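Local coordinates for protein class D beta-lactamase (Fusobacterium nucleatum subsp. polymorphum, PDB 4IED) that probably hydrolyses beta-lactam antibiotics to substituted beta-amino acids, as a serine enzyme of class D, at residues 101-106 and 194-199; 155-160 and 208-213; 73-78 and 176-181. All blocks are in the same frame, centred on the assembly; numbering follows the deposited sequence.

Interaction 1: residues 101-106 and 194-199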
ATOM      1  N   TYR A 101      -8.522   3.518 -12.221  1.00  5.15           N
ATOM      2  CA  TYR A 101      -8.308   2.225 -12.831  1.00  5.04           C
ATOM      3  C   TYR A 101      -6.902   1.795 -12.634  1.00  4.92           C
ATOM      4  O   TYR A 101      -6.623   0.608 -12.322  1.00  4.90           O
ATOM      5  CB  TYR A 101      -8.604   2.360 -14.312  1.00  5.11           C
ATOM      6  CG  TYR A 101      -8.357   1.035 -15.040  1.00  5.06           C
ATOM      7  CD1 TYR A 101      -9.276   0.036 -15.044  1.00  5.11           C
ATOM      8  CD2 TYR A 101      -7.191   0.849 -15.752  1.00  5.03           C
ATOM      9  CE1 TYR A 101      -9.030  -1.201 -15.663  1.00  5.11           C
ATOM     10  CE2 TYR A 101      -6.932  -0.386 -16.389  1.00  5.07           C
ATOM     11  CZ  TYR A 101      -7.858  -1.363 -16.320  1.00  5.10           C
ATOM     12  OH  TYR A 101      -7.734  -2.594 -16.930  1.00  5.18           O
ATOM     13  N   ALA A 102      -5.987   2.730 -12.809  1.00  4.92           N
ATOM     14  CA  ALA A 102      -4.554   2.375 -12.747  1.00  4.91           C
ATOM     15  C   ALA A 102      -4.170   1.750 -11.387  1.00  4.92           C
ATOM     16  O   ALA A 102      -3.440   0.746 -11.289  1.00  4.98           O
ATOM     17  CB  ALA A 102      -3.704   3.530 -13.031  1.00  4.97           C
ATOM     18  N   ILE A 103      -4.690   2.281 -10.289  1.00  4.95           N
ATOM     19  CA  ILE A 103      -4.339   1.715  -8.970  1.00  5.03           C
ATOM     20  C   ILE A 103      -4.963   0.339  -8.771  1.00  5.06           C
ATOM     21  O   ILE A 103      -4.330  -0.556  -8.203  1.00  5.17           O
ATOM     22  CB  ILE A 103      -4.584   2.684  -7.807  1.00  5.14           C
ATOM     23  CG1 ILE A 103      -3.855   2.236  -6.537  1.00  5.30           C
ATOM     24  CG2 ILE A 103      -6.124   2.774  -7.509  1.00  5.20           C
ATOM     25  CD1 ILE A 103      -3.836   3.268  -5.404  1.00  5.47           C
ATOM     26  N   LYS A 104      -6.188   0.140  -9.300  1.00  5.02           N
ATOM     27  CA  LYS A 104      -6.887  -1.053  -9.077  1.00  5.08           C
ATOM     28  C   LYS A 104      -6.211  -2.260  -9.742  1.00  5.08           C
ATOM     29  O   LYS A 104      -6.231  -3.389  -9.220  1.00  5.21           O
ATOM     30  CB  LYS A 104      -8.309  -0.926  -9.633  1.00  5.10           C
ATOM     31  CG  LYS A 104      -9.208  -0.098  -8.730  1.00  5.25           C
ATOM     32  CD  LYS A 104     -10.523   0.217  -9.431  1.00  5.36           C
ATOM     33  CE  LYS A 104     -11.508   1.035  -8.602  1.00  5.64           C
ATOM     34  NZ  LYS A 104     -12.178   0.250  -7.547  1.00  5.86           N
ATOM     35  N   VAL A 105      -5.611  -1.992 -10.906  1.00  5.01           N
ATOM     36  CA  VAL A 105      -4.917  -3.026 -11.643  1.00  5.10           C
ATOM     37  C   VAL A 105      -3.385  -3.029 -11.441  1.00  5.23           C
ATOM     38  O   VAL A 105      -2.672  -3.878 -11.951  1.00  5.41           O
ATOM     39  CB  VAL A 105      -5.184  -3.013 -13.166  1.00  5.07           C
ATOM     40  CG1 VAL A 105      -6.740  -2.971 -13.359  1.00  5.02           C
ATOM     41  CG2 VAL A 105      -4.578  -1.840 -13.882  1.00  5.03           C
ATOM     42  N   SER A 106      -2.933  -2.044 -10.695  1.00  5.21           N
ATOM     43  CA  SER A 106      -1.479  -1.823 -10.415  1.00  5.40           C
ATOM     44  C   SER A 106      -0.707  -1.556 -11.704  1.00  5.46           C
ATOM     45  O   SER A 106       0.336  -2.179 -12.035  1.00  5.74           O
ATOM     46  CB  SER A 106      -0.913  -3.032  -9.663  1.00  5.67           C
ATOM     47  OG  SER A 106       0.190  -2.566  -8.836  1.00  5.89           O
ATOM     48  N   HIS A 194     -10.236  -1.270   2.622  1.00  5.18           N
ATOM     49  CA  HIS A 194      -9.390  -0.565   1.663  1.00  5.02           C
ATOM     50  C   HIS A 194      -7.969  -1.159   1.718  1.00  4.83           C
ATOM     51  O   HIS A 194      -7.476  -1.627   2.742  1.00  4.82           O
ATOM     52  CB  HIS A 194      -9.245   0.857   2.079  1.00  5.06           C
ATOM     53  CG  HIS A 194     -10.520   1.654   2.077  1.00  5.30           C
ATOM     54  ND1 HIS A 194     -11.494   1.651   3.052  1.00  5.53           N
ATOM     55  CD2 HIS A 194     -10.842   2.640   1.217  1.00  5.41           C
ATOM     56  CE1 HIS A 194     -12.423   2.545   2.709  1.00  5.77           C
ATOM     57  NE2 HIS A 194     -12.003   3.197   1.643  1.00  5.70           N
ATOM     58  N   GLY A 195      -7.319  -1.192   0.557  1.00  4.74           N
ATOM     59  CA  GLY A 195      -5.895  -1.623   0.583  1.00  4.61           C
ATOM     60  C   GLY A 195      -5.254  -1.682  -0.769  1.00  4.58           C
ATOM     61  O   GLY A 195      -5.848  -1.234  -1.783  1.00  4.65           O
ATOM     62  N   LYS A 196      -3.951  -2.047  -0.728  1.00  4.52           N
ATOM     63  CA  LYS A 196      -3.125  -2.155  -1.925  1.00  4.54           C
ATOM     64  C   LYS A 196      -2.099  -3.269  -1.706  1.00  4.57           C
ATOM     65  O   LYS A 196      -1.445  -3.310  -0.682  1.00  4.55           O
ATOM     66  CB  LYS A 196      -2.416  -0.844  -2.212  1.00  4.53           C
ATOM     67  CG  LYS A 196      -1.530  -0.828  -3.434  1.00  4.60           C
ATOM     68  CD  LYS A 196      -2.315  -0.810  -4.729  1.00  4.71           C
ATOM     69  CE  LYS A 196      -1.516  -0.991  -5.991  1.00  4.85           C
ATOM     70  NZ  LYS A 196      -1.177  -2.367  -6.272  1.00  4.92           N
ATOM     71  N   THR A 197      -1.955  -4.080  -2.752  1.00  4.67           N
ATOM     72  CA  THR A 197      -0.945  -5.169  -2.764  1.00  4.79           C
ATOM     73  C   THR A 197       0.306  -4.677  -3.471  1.00  4.84           C
ATOM     74  O   THR A 197       0.328  -3.698  -4.256  1.00  4.83           O
ATOM     75  CB  THR A 197      -1.483  -6.383  -3.488  1.00  4.95           C
ATOM     76  OG1 THR A 197      -2.010  -5.942  -4.771  1.00  5.00           O
ATOM     77  CG2 THR A 197      -2.562  -7.089  -2.717  1.00  4.97           C
ATOM     78  N   GLY A 198       1.422  -5.301  -3.137  1.00  4.96           N
ATOM     79  CA  GLY A 198       2.717  -5.030  -3.841  1.00  5.10           C
ATOM     80  C   GLY A 198       3.653  -6.209  -3.732  1.00  5.34           C
ATOM     81  O   GLY A 198       3.448  -7.058  -2.894  1.00  5.36           O
ATOM     82  N   TRP A 199       4.588  -6.266  -4.645  1.00  5.55           N
ATOM     83  CA  TRP A 199       5.551  -7.364  -4.634  1.00  5.85           C
ATOM     84  C   TRP A 199       6.921  -6.749  -5.113  1.00  6.06           C
ATOM     85  O   TRP A 199       7.098  -6.395  -6.280  1.00  6.18           O
ATOM     86  CB  TRP A 199       5.146  -8.499  -5.580  1.00  6.07           C
ATOM     87  CG  TRP A 199       5.946  -9.782  -5.427  1.00  6.43           C
ATOM     88  CD1 TRP A 199       6.554 -10.254  -4.306  1.00  6.53           C
ATOM     89  CD2 TRP A 199       6.078 -10.818  -6.424  1.00  6.79           C
ATOM     90  NE1 TRP A 199       7.060 -11.531  -4.546  1.00  6.94           N
ATOM     91  CE2 TRP A 199       6.776 -11.891  -5.832  1.00  7.10           C
ATOM     92  CE3 TRP A 199       5.680 -10.918  -7.755  1.00  6.93           C
ATOM     93  CZ2 TRP A 199       7.113 -13.024  -6.560  1.00  7.66           C
ATOM     94  CZ3 TRP A 199       6.022 -12.073  -8.466  1.00  7.46           C
ATOM     95  CH2 TRP A 199       6.702 -13.086  -7.840  1.00  7.79           C
TER
HETATM   96  O   HOH W   1      -3.765  -3.167  -7.214  1.00  3.50           O

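Interaction 2: residues 155-160 and 208-213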
ATOM      1  N   MET A 155       5.416  -0.987  10.261  1.00  5.97           N
ATOM      2  CA  MET A 155       4.943  -0.075  11.324  1.00  6.50           C
ATOM      3  C   MET A 155       4.745   1.333  10.724  1.00  6.00           C
ATOM      4  O   MET A 155       3.749   2.017  11.047  1.00  6.20           O
ATOM      5  CB  MET A 155       5.949   0.014  12.496  1.00  7.51           C
ATOM      6  CG  MET A 155       5.363   0.584  13.737  1.00  8.84           C
ATOM      7  SD  MET A 155       4.267  -0.562  14.564  1.00 11.31           S
ATOM      8  CE  MET A 155       5.275  -1.776  15.160  1.00 11.85           C
ATOM      9  N   GLU A 156       5.626   1.809   9.875  1.00  5.68           N
ATOM     10  CA  GLU A 156       5.544   3.088   9.264  1.00  5.47           C
ATOM     11  C   GLU A 156       4.354   3.137   8.357  1.00  5.21           C
ATOM     12  O   GLU A 156       3.672   4.188   8.307  1.00  5.20           O
ATOM     13  CB  GLU A 156       6.893   3.342   8.503  1.00  5.47           C
ATOM     14  CG  GLU A 156       8.008   3.817   9.414  1.00  6.23           C
ATOM     15  CD  GLU A 156       9.332   3.862   8.763  1.00  6.52           C
ATOM     16  OE1 GLU A 156       9.639   3.283   7.717  1.00  6.26           O
ATOM     17  OE2 GLU A 156      10.210   4.530   9.456  1.00  9.05           O
ATOM     18  N   GLN A 157       4.103   2.099   7.574  1.00  5.07           N
ATOM     19  CA  GLN A 157       2.928   2.064   6.671  1.00  4.90           C
ATOM     20  C   GLN A 157       1.661   2.212   7.533  1.00  5.09           C
ATOM     21  O   GLN A 157       0.754   3.003   7.178  1.00  5.05           O
ATOM     22  CB  GLN A 157       2.852   0.784   5.908  1.00  4.85           C
ATOM     23  CG  GLN A 157       3.987   0.557   4.903  1.00  4.72           C
ATOM     24  CD  GLN A 157       3.585   0.609   3.469  1.00  4.56           C
ATOM     25  OE1 GLN A 157       4.203  -0.155   2.574  1.00  4.56           O
ATOM     26  NE2 GLN A 157       2.661   1.396   3.125  1.00  4.48           N
ATOM     27  N   VAL A 158       1.525   1.472   8.615  1.00  5.36           N
ATOM     28  CA  VAL A 158       0.340   1.510   9.476  1.00  5.64           C
ATOM     29  C   VAL A 158       0.123   2.907  10.004  1.00  5.81           C
ATOM     30  O   VAL A 158      -1.015   3.378  10.069  1.00  5.85           O
ATOM     31  CB  VAL A 158       0.478   0.439  10.576  1.00  6.00           C
ATOM     32  CG1 VAL A 158      -0.627   0.666  11.639  1.00  6.38           C
ATOM     33  CG2 VAL A 158       0.351  -0.936   9.980  1.00  6.05           C
ATOM     34  N   LYS A 159       1.193   3.577  10.441  1.00  6.23           N
ATOM     35  CA  LYS A 159       1.036   4.948  10.963  1.00  7.09           C
ATOM     36  C   LYS A 159       0.463   5.877   9.914  1.00  6.33           C
ATOM     37  O   LYS A 159      -0.482   6.652  10.169  1.00  6.48           O
ATOM     38  CB  LYS A 159       2.354   5.445  11.555  1.00  8.53           C
ATOM     39  CG  LYS A 159       2.783   4.748  12.847  1.00 12.29           C
ATOM     40  CD  LYS A 159       3.997   5.288  13.573  1.00 16.17           C
ATOM     41  CE  LYS A 159       4.412   4.370  14.768  1.00 22.58           C
ATOM     42  NZ  LYS A 159       5.800   4.680  15.335  1.00 25.52           N
ATOM     43  N   LEU A 160       0.961   5.779   8.681  1.00  5.70           N
ATOM     44  CA  LEU A 160       0.480   6.591   7.607  1.00  5.72           C
ATOM     45  C   LEU A 160      -0.976   6.299   7.254  1.00  5.34           C
ATOM     46  O   LEU A 160      -1.800   7.198   6.972  1.00  5.44           O
ATOM     47  CB  LEU A 160       1.298   6.475   6.348  1.00  5.72           C
ATOM     48  CG  LEU A 160       2.608   7.199   6.276  1.00  6.44           C
ATOM     49  CD1 LEU A 160       3.436   6.645   5.110  1.00  6.82           C
ATOM     50  CD2 LEU A 160       2.415   8.674   6.191  1.00  6.80           C
ATOM     51  N   ILE A 208       9.747  -9.635  -1.542  1.00  6.97           N
ATOM     52  CA  ILE A 208       8.885  -9.257  -0.425  1.00  6.71           C
ATOM     53  C   ILE A 208       7.485  -8.940  -0.970  1.00  6.28           C
ATOM     54  O   ILE A 208       7.277  -7.982  -1.726  1.00  6.09           O
ATOM     55  CB  ILE A 208       9.403  -7.976   0.323  1.00  6.96           C
ATOM     56  CG1 ILE A 208      10.817  -8.077   0.814  1.00  7.67           C
ATOM     57  CG2 ILE A 208       8.406  -7.640   1.486  1.00  6.67           C
ATOM     58  CD1 ILE A 208      11.009  -9.072   1.899  1.00  8.01           C
ATOM     59  N   GLY A 209       6.503  -9.696  -0.488  1.00  6.21           N
ATOM     60  CA  GLY A 209       5.102  -9.382  -0.798  1.00  5.91           C
ATOM     61  C   GLY A 209       4.446  -8.530   0.274  1.00  5.64           C
ATOM     62  O   GLY A 209       4.535  -8.826   1.429  1.00  5.72           O
ATOM     63  N   TRP A 210       3.775  -7.496  -0.125  1.00  5.38           N
ATOM     64  CA  TRP A 210       3.054  -6.532   0.779  1.00  5.16           C
ATOM     65  C   TRP A 210       1.551  -6.597   0.544  1.00  5.01           C
ATOM     66  O   TRP A 210       1.103  -6.722  -0.606  1.00  4.99           O
ATOM     67  CB  TRP A 210       3.458  -5.074   0.456  1.00  5.04           C
ATOM     68  CG  TRP A 210       4.794  -4.537   0.867  1.00  5.18           C
ATOM     69  CD1 TRP A 210       5.887  -4.397   0.069  1.00  5.34           C
ATOM     70  CD2 TRP A 210       5.107  -3.940   2.135  1.00  5.21           C
ATOM     71  NE1 TRP A 210       6.928  -3.833   0.767  1.00  5.49           N
ATOM     72  CE2 TRP A 210       6.451  -3.488   2.049  1.00  5.41           C
ATOM     73  CE3 TRP A 210       4.401  -3.814   3.372  1.00  5.17           C
ATOM     74  CZ2 TRP A 210       7.044  -2.826   3.101  1.00  5.54           C
ATOM     75  CZ3 TRP A 210       4.947  -3.165   4.381  1.00  5.28           C
ATOM     76  CH2 TRP A 210       6.288  -2.626   4.272  1.00  5.47           C
ATOM     77  N   PHE A 211       0.812  -6.364   1.629  1.00  4.94           N
ATOM     78  CA  PHE A 211      -0.616  -5.982   1.532  1.00  4.81           C
ATOM     79  C   PHE A 211      -0.833  -5.056   2.692  1.00  4.75           C
ATOM     80  O   PHE A 211      -0.610  -5.372   3.840  1.00  4.86           O
ATOM     81  CB  PHE A 211      -1.569  -7.208   1.513  1.00  4.93           C
ATOM     82  CG  PHE A 211      -3.036  -6.882   1.463  1.00  4.87           C
ATOM     83  CD1 PHE A 211      -3.527  -5.953   0.583  1.00  4.76           C
ATOM     84  CD2 PHE A 211      -3.910  -7.524   2.297  1.00  5.00           C
ATOM     85  CE1 PHE A 211      -4.891  -5.694   0.544  1.00  4.78           C
ATOM     86  CE2 PHE A 211      -5.279  -7.252   2.257  1.00  5.01           C
ATOM     87  CZ  PHE A 211      -5.724  -6.368   1.386  1.00  4.91           C
ATOM     88  N   VAL A 212      -1.245  -3.821   2.357  1.00  4.63           N
ATOM     89  CA  VAL A 212      -1.455  -2.737   3.358  1.00  4.62           C
ATOM     90  C   VAL A 212      -2.812  -2.106   3.127  1.00  4.58           C
ATOM     91  O   VAL A 212      -3.309  -2.092   2.042  1.00  4.53           O
ATOM     92  CB  VAL A 212      -0.325  -1.675   3.369  1.00  4.62           C
ATOM     93  CG1 VAL A 212       1.068  -2.356   3.354  1.00  4.72           C
ATOM     94  CG2 VAL A 212      -0.442  -0.728   2.225  1.00  4.55           C
ATOM     95  N   GLY A 213      -3.367  -1.575   4.230  1.00  4.65           N
ATOM     96  CA  GLY A 213      -4.700  -0.939   4.082  1.00  4.68           C
ATOM     97  C   GLY A 213      -5.307  -0.639   5.440  1.00  4.84           C
ATOM     98  O   GLY A 213      -4.642  -0.496   6.445  1.00  4.92           O
TER

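Interaction 3: residues 73-78 and 176-181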
ATOM      1  N   VAL A  73      -3.251  15.653 -12.267  1.00  7.33           N
ATOM      2  CA  VAL A  73      -4.569  15.351 -12.839  1.00  7.44           C
ATOM      3  C   VAL A  73      -5.566  16.217 -12.042  1.00  7.60           C
ATOM      4  O   VAL A  73      -5.280  16.478 -10.884  1.00  7.46           O
ATOM      5  CB  VAL A  73      -4.945  13.879 -12.725  1.00  7.10           C
ATOM      6  CG1 VAL A  73      -3.972  13.014 -13.572  1.00  7.03           C
ATOM      7  CG2 VAL A  73      -4.957  13.336 -11.329  1.00  6.73           C
ATOM      8  N   LYS A  74      -6.744  16.438 -12.596  1.00  7.61           N
ATOM      9  CA  LYS A  74      -7.806  17.137 -11.907  0.50  8.24           C
ATOM     10  C   LYS A  74      -8.384  16.289 -10.763  1.00  7.79           C
ATOM     11  O   LYS A  74      -8.671  16.814  -9.673  1.00  8.04           O
ATOM     12  CB  LYS A  74      -8.887  17.542 -12.922  0.50  9.17           C
ATOM     13  CG  LYS A  74      -9.998  18.294 -12.253  0.50 10.46           C
ATOM     14  CD  LYS A  74     -10.949  18.929 -13.233  0.50 11.72           C
ATOM     15  CE  LYS A  74     -11.449  17.969 -14.295  0.50 12.19           C
ATOM     16  NZ  LYS A  74     -12.294  16.858 -13.851  0.50 12.53           N
ATOM     17  N   ASN A  75      -8.502  14.971 -11.008  1.00  7.37           N
ATOM     18  CA  ASN A  75      -9.014  14.002 -10.040  1.00  7.22           C
ATOM     19  C   ASN A  75      -8.669  12.606 -10.565  1.00  6.74           C
ATOM     20  O   ASN A  75      -8.218  12.506 -11.689  1.00  6.61           O
ATOM     21  CB  ASN A  75     -10.523  14.215  -9.737  1.00  7.70           C
ATOM     22  CG  ASN A  75     -11.348  14.196 -10.975  1.00  7.90           C
ATOM     23  OD1 ASN A  75     -11.304  13.264 -11.787  1.00  7.59           O
ATOM     24  ND2 ASN A  75     -12.153  15.343 -11.119  1.00  8.55           N
ATOM     25  N   VAL A  76      -8.979  11.610  -9.748  1.00  6.59           N
ATOM     26  CA  VAL A  76      -8.645  10.209 -10.069  1.00  6.19           C
ATOM     27  C   VAL A  76      -9.504   9.646 -11.219  1.00  6.21           C
ATOM     28  O   VAL A  76      -9.237   8.557 -11.715  1.00  5.93           O
ATOM     29  CB  VAL A  76      -8.783   9.328  -8.848  1.00  6.11           C
ATOM     30  CG1 VAL A  76      -7.789   9.719  -7.754  1.00  6.10           C
ATOM     31  CG2 VAL A  76     -10.216   9.409  -8.285  1.00  6.48           C
ATOM     32  N   ASP A  77     -10.531  10.400 -11.655  1.00  6.60           N
ATOM     33  CA  ASP A  77     -11.347   9.959 -12.784  1.00  6.71           C
ATOM     34  C   ASP A  77     -10.979  10.581 -14.122  1.00  6.80           C
ATOM     35  O   ASP A  77     -11.485  10.178 -15.140  1.00  6.89           O
ATOM     36  CB  ASP A  77     -12.855  10.206 -12.442  1.00  7.21           C
ATOM     37  CG  ASP A  77     -13.266   9.322 -11.331  1.00  7.13           C
ATOM     38  OD1 ASP A  77     -13.527   8.126 -11.556  1.00  6.93           O
ATOM     39  OD2 ASP A  77     -13.316   9.776 -10.143  1.00  7.30           O
ATOM     40  N   GLU A  78     -10.003  11.477 -14.112  1.00  6.82           N
ATOM     41  CA  GLU A  78      -9.567  12.130 -15.363  1.00  7.41           C
ATOM     42  C   GLU A  78      -8.635  11.251 -16.152  1.00  7.12           C
ATOM     43  O   GLU A  78      -7.621  10.804 -15.602  1.00  6.61           O
ATOM     44  CB  GLU A  78      -8.893  13.426 -15.035  1.00  7.91           C
ATOM     45  CG  GLU A  78      -8.727  14.328 -16.266  1.00  8.74           C
ATOM     46  CD  GLU A  78      -8.074  15.651 -15.981  1.00  9.73           C
ATOM     47  OE1 GLU A  78      -6.967  15.673 -15.451  1.00  9.73           O
ATOM     48  OE2 GLU A  78      -8.710  16.703 -16.295  1.00 12.34           O
ATOM     49  N   GLN A 176      -7.299  13.344  -0.109  1.00  6.88           N
ATOM     50  CA  GLN A 176      -7.317  12.169   0.737  1.00  6.45           C
ATOM     51  C   GLN A 176      -8.561  11.344   0.486  1.00  6.51           C
ATOM     52  O   GLN A 176      -8.513  10.111   0.415  1.00  6.24           O
ATOM     53  CB  GLN A 176      -7.129  12.515   2.218  1.00  7.23           C
ATOM     54  CG  GLN A 176      -5.827  13.211   2.489  1.00  7.66           C
ATOM     55  CD  GLN A 176      -5.664  13.644   3.917  1.00  8.76           C
ATOM     56  OE1 GLN A 176      -5.856  14.897   4.261  1.00  9.94           O
ATOM     57  NE2 GLN A 176      -5.377  12.734   4.775  1.00  8.89           N
ATOM     58  N   GLU A 177      -9.684  12.005   0.314  1.00  7.44           N
ATOM     59  CA  GLU A 177     -10.976  11.288   0.062  1.00  8.69           C
ATOM     60  C   GLU A 177     -10.895  10.409  -1.230  1.00  7.51           C
ATOM     61  O   GLU A 177     -11.389   9.308  -1.285  1.00  7.95           O
ATOM     62  CB  GLU A 177     -12.164  12.274  -0.031  1.00 11.59           C
ATOM     63  CG  GLU A 177     -13.521  11.625   0.194  1.00 14.91           C
ATOM     64  CD  GLU A 177     -13.560  10.994   1.647  1.00 16.88           C
ATOM     65  OE1 GLU A 177     -12.956  11.562   2.623  1.00 20.05           O
ATOM     66  OE2 GLU A 177     -14.312  10.065   1.793  1.00 23.41           O
ATOM     67  N   GLN A 178     -10.323  10.989  -2.271  1.00  6.88           N
ATOM     68  CA  GLN A 178     -10.143  10.319  -3.521  1.00  6.39           C
ATOM     69  C   GLN A 178      -9.293   9.094  -3.374  1.00  5.64           C
ATOM     70  O   GLN A 178      -9.625   7.995  -3.879  1.00  5.97           O
ATOM     71  CB  GLN A 178      -9.573  11.241  -4.560  1.00  6.28           C
ATOM     72  CG  GLN A 178     -10.530  12.218  -5.153  1.00  7.72           C
ATOM     73  CD  GLN A 178      -9.820  13.103  -6.082  1.00  8.03           C
ATOM     74  OE1 GLN A 178      -9.435  12.755  -7.194  1.00  7.80           O
ATOM     75  NE2 GLN A 178      -9.519  14.278  -5.597  1.00  8.89           N
ATOM     76  N   VAL A 179      -8.225   9.215  -2.584  1.00  6.03           N
ATOM     77  CA  VAL A 179      -7.378   8.052  -2.408  1.00  5.68           C
ATOM     78  C   VAL A 179      -8.091   6.952  -1.595  1.00  5.54           C
ATOM     79  O   VAL A 179      -7.958   5.742  -1.862  1.00  5.34           O
ATOM     80  CB  VAL A 179      -6.010   8.466  -1.763  1.00  5.58           C
ATOM     81  CG1 VAL A 179      -5.172   7.195  -1.432  1.00  5.27           C
ATOM     82  CG2 VAL A 179      -5.246   9.364  -2.725  1.00  5.75           C
ATOM     83  N   LYS A 180      -8.885   7.344  -0.613  1.00  5.69           N
ATOM     84  CA  LYS A 180      -9.731   6.381   0.066  1.00  5.66           C
ATOM     85  C   LYS A 180     -10.707   5.738  -0.912  1.00  5.75           C
ATOM     86  O   LYS A 180     -10.845   4.495  -0.902  1.00  5.61           O
ATOM     87  CB  LYS A 180     -10.560   7.085   1.163  1.00  6.01           C
ATOM     88  CG  LYS A 180      -9.695   7.706   2.293  1.00  6.36           C
ATOM     89  CD  LYS A 180     -10.610   8.263   3.399  1.00  7.05           C
ATOM     90  CE  LYS A 180     -11.229   7.106   4.202  1.00  7.48           C
ATOM     91  NZ  LYS A 180     -12.142   7.604   5.272  1.00  8.17           N
ATOM     92  N   ASP A 181     -11.353   6.501  -1.769  1.00  6.02           N
ATOM     93  CA  ASP A 181     -12.357   5.930  -2.626  1.00  6.18           C
ATOM     94  C   ASP A 181     -11.766   4.903  -3.615  1.00  5.98           C
ATOM     95  O   ASP A 181     -12.339   3.855  -3.870  1.00  6.00           O
ATOM     96  CB  ASP A 181     -13.040   7.018  -3.384  1.00  6.57           C
ATOM     97  CG  ASP A 181     -14.372   6.574  -3.965  1.00  6.93           C
ATOM     98  OD1 ASP A 181     -15.349   6.377  -3.177  1.00  7.76           O
ATOM     99  OD2 ASP A 181     -14.502   6.482  -5.217  1.00  7.32           O
TER
HETATM  100  O   HOH W   2      -8.122  16.656  -6.738  1.00  9.54           O

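Interaction 1: residues 101-106 and 194-199
K196 reaches from strand 192-200 to the C-terminal end of helix 99-105, where its amine meets S106 and its methylene chain lies against I103. The polar part centres on K196 NZ, which donates to three oxygens: S106 OG at 2.9 Å, T197 O of its own strand at 2.8 Å, and water 1. The water passes the link on, donating to I103 O over 2.8 Å, so the amine is tied to the helix end directly at a hydroxyl and through the water at a carbonyl. S106, with positive phi (61°), is the C-prime residue of the Schellman motif that ends the helix, and its OG lies anti to its N (chi1 -151°). The nonpolar part is small. K196 CG lies opposite its backbone N (chi1 -180°), and bends at chi2 and chi4 carry CD past I103 CG1, 3.9 Å away, and CE over I103 O at 3.6 Å. K196-T197-G198 is the KTG motif of the family, and S106 opens the SxV motif, so the contact joins two walls of the active site. S106 OG also bonds S57 OG and, weakly, NZ of the carboxylated lysine at position 60. Behind the contact, I103 packs on Y111 of helix 108-130, while the K196 backbone pairs with V212 of strand 208-216.

Interaction 2: residues 155-160 and 208-213
Q157 on helix 154-165 and V212 on strand 208-216 bring the two backbones nearest, their CA atoms 7.3 Å apart. The strand turns W210 and V212, two residues apart, to the helix on its one face, while Q157 is the residue through which this part of the helix meets both.

The Q157 side chain leaves with CG beside its backbone N and then bends at chi2 (-111°), which turns the amide toward the indole and V212. OE1 comes to rest over the six-membered ring of the W210 indole, 3.5 Å above the plane; its nearest ring atom is CZ3, at 3.6 Å. The amide and ring planes stand 63° apart, so the amide is not stacked; only its oxygen lies close over the ring, with the C=O slanting across. Nearer the backbone, Q157 CG also touches W210 CZ3, at 3.9 Å. V212 takes the other part of the amide: its CG1 lies 3.9 Å from Q157 CD and its CG2 3.9 Å from Q157 NE2, with the two side chains roughly perpendicular. The buried carbonyl oxygen is satisfied by S58 OG, next to the putative nucleophile position of the SxxK motif, and this bond helps hold the amide over the ring. W210 NE1 bonds to Y54 O, and I208 CG2 lies over the rim of the opposite face of the indole.

The helix thus packs on the face of the antiparallel sheet, with V158 reaching A225 of strand 221-229 and V32 and Y34 of strand 29-35; W210 and F211 pair through their backbones with G198 of strand 192-200 and I226 of strand 221-229.

Interaction 3: residues 73-78 and 176-181
V76 and Q178 bring the loop after helix 62-69 nearest to helix 173-182, with their CA atoms 6.7 Å apart. The loop here is a type I beta turn from N75 to E78 that opens with an Asx turn: N75 OD1 accepts from D77 N at 3.0 Å. Helix 173-182 meets this turn through one side chain. Q178 sets CG beside its backbone N (chi1 -76°) and runs extended from there, delivering its amide to the turn. OE1 accepts from V76 N at 2.8 Å, with the donor nearly along the C=O axis (C=O...N 169°), although the hydrogen itself is somewhat bent away from a straight line. The same oxygen is wedged among carbons, 3.1 Å from N75 CB, a tight approach, and 3.5 Å from V76 CG1. V76 and Q178 lie side by side and run in opposite directions, and both rest on L68 of helix 62-69. The other end of the amide, NE2, is shared between E174 O, one turn earlier in the helix, and water 2, which also lies at 3.0 Å from K74 O, so both polar atoms of the amide are engaged and its rotation is fixed. R100 of helix 99-105 adds a second tie beside this one, pairing with D77 through NE and with D181 through NH1, and thereby sits between two acids whose OD2 atoms are 6.0 Å apart. Just before the turn, K74 N donates to E78 OE1 at 3.0 Å, from above the carboxylate plane.

In the fold
Interactions 1 and 2 are buried and share the sheet, in which strands 192-200 and 208-216 are neighbours. Their helices approach this pair near the active site, yet the chemistry differs: interaction 1 is an amine gripped by oxygens and a water, whereas interaction 2 is an amide oxygen over an indole, with a valine against the rest of the amide and its polar need met by S58. Interaction 3 lies farther out, about 14 Å from interaction 1 between centres, and is partly buried; a glutamine-to-backbone bond holds a loop to a helix.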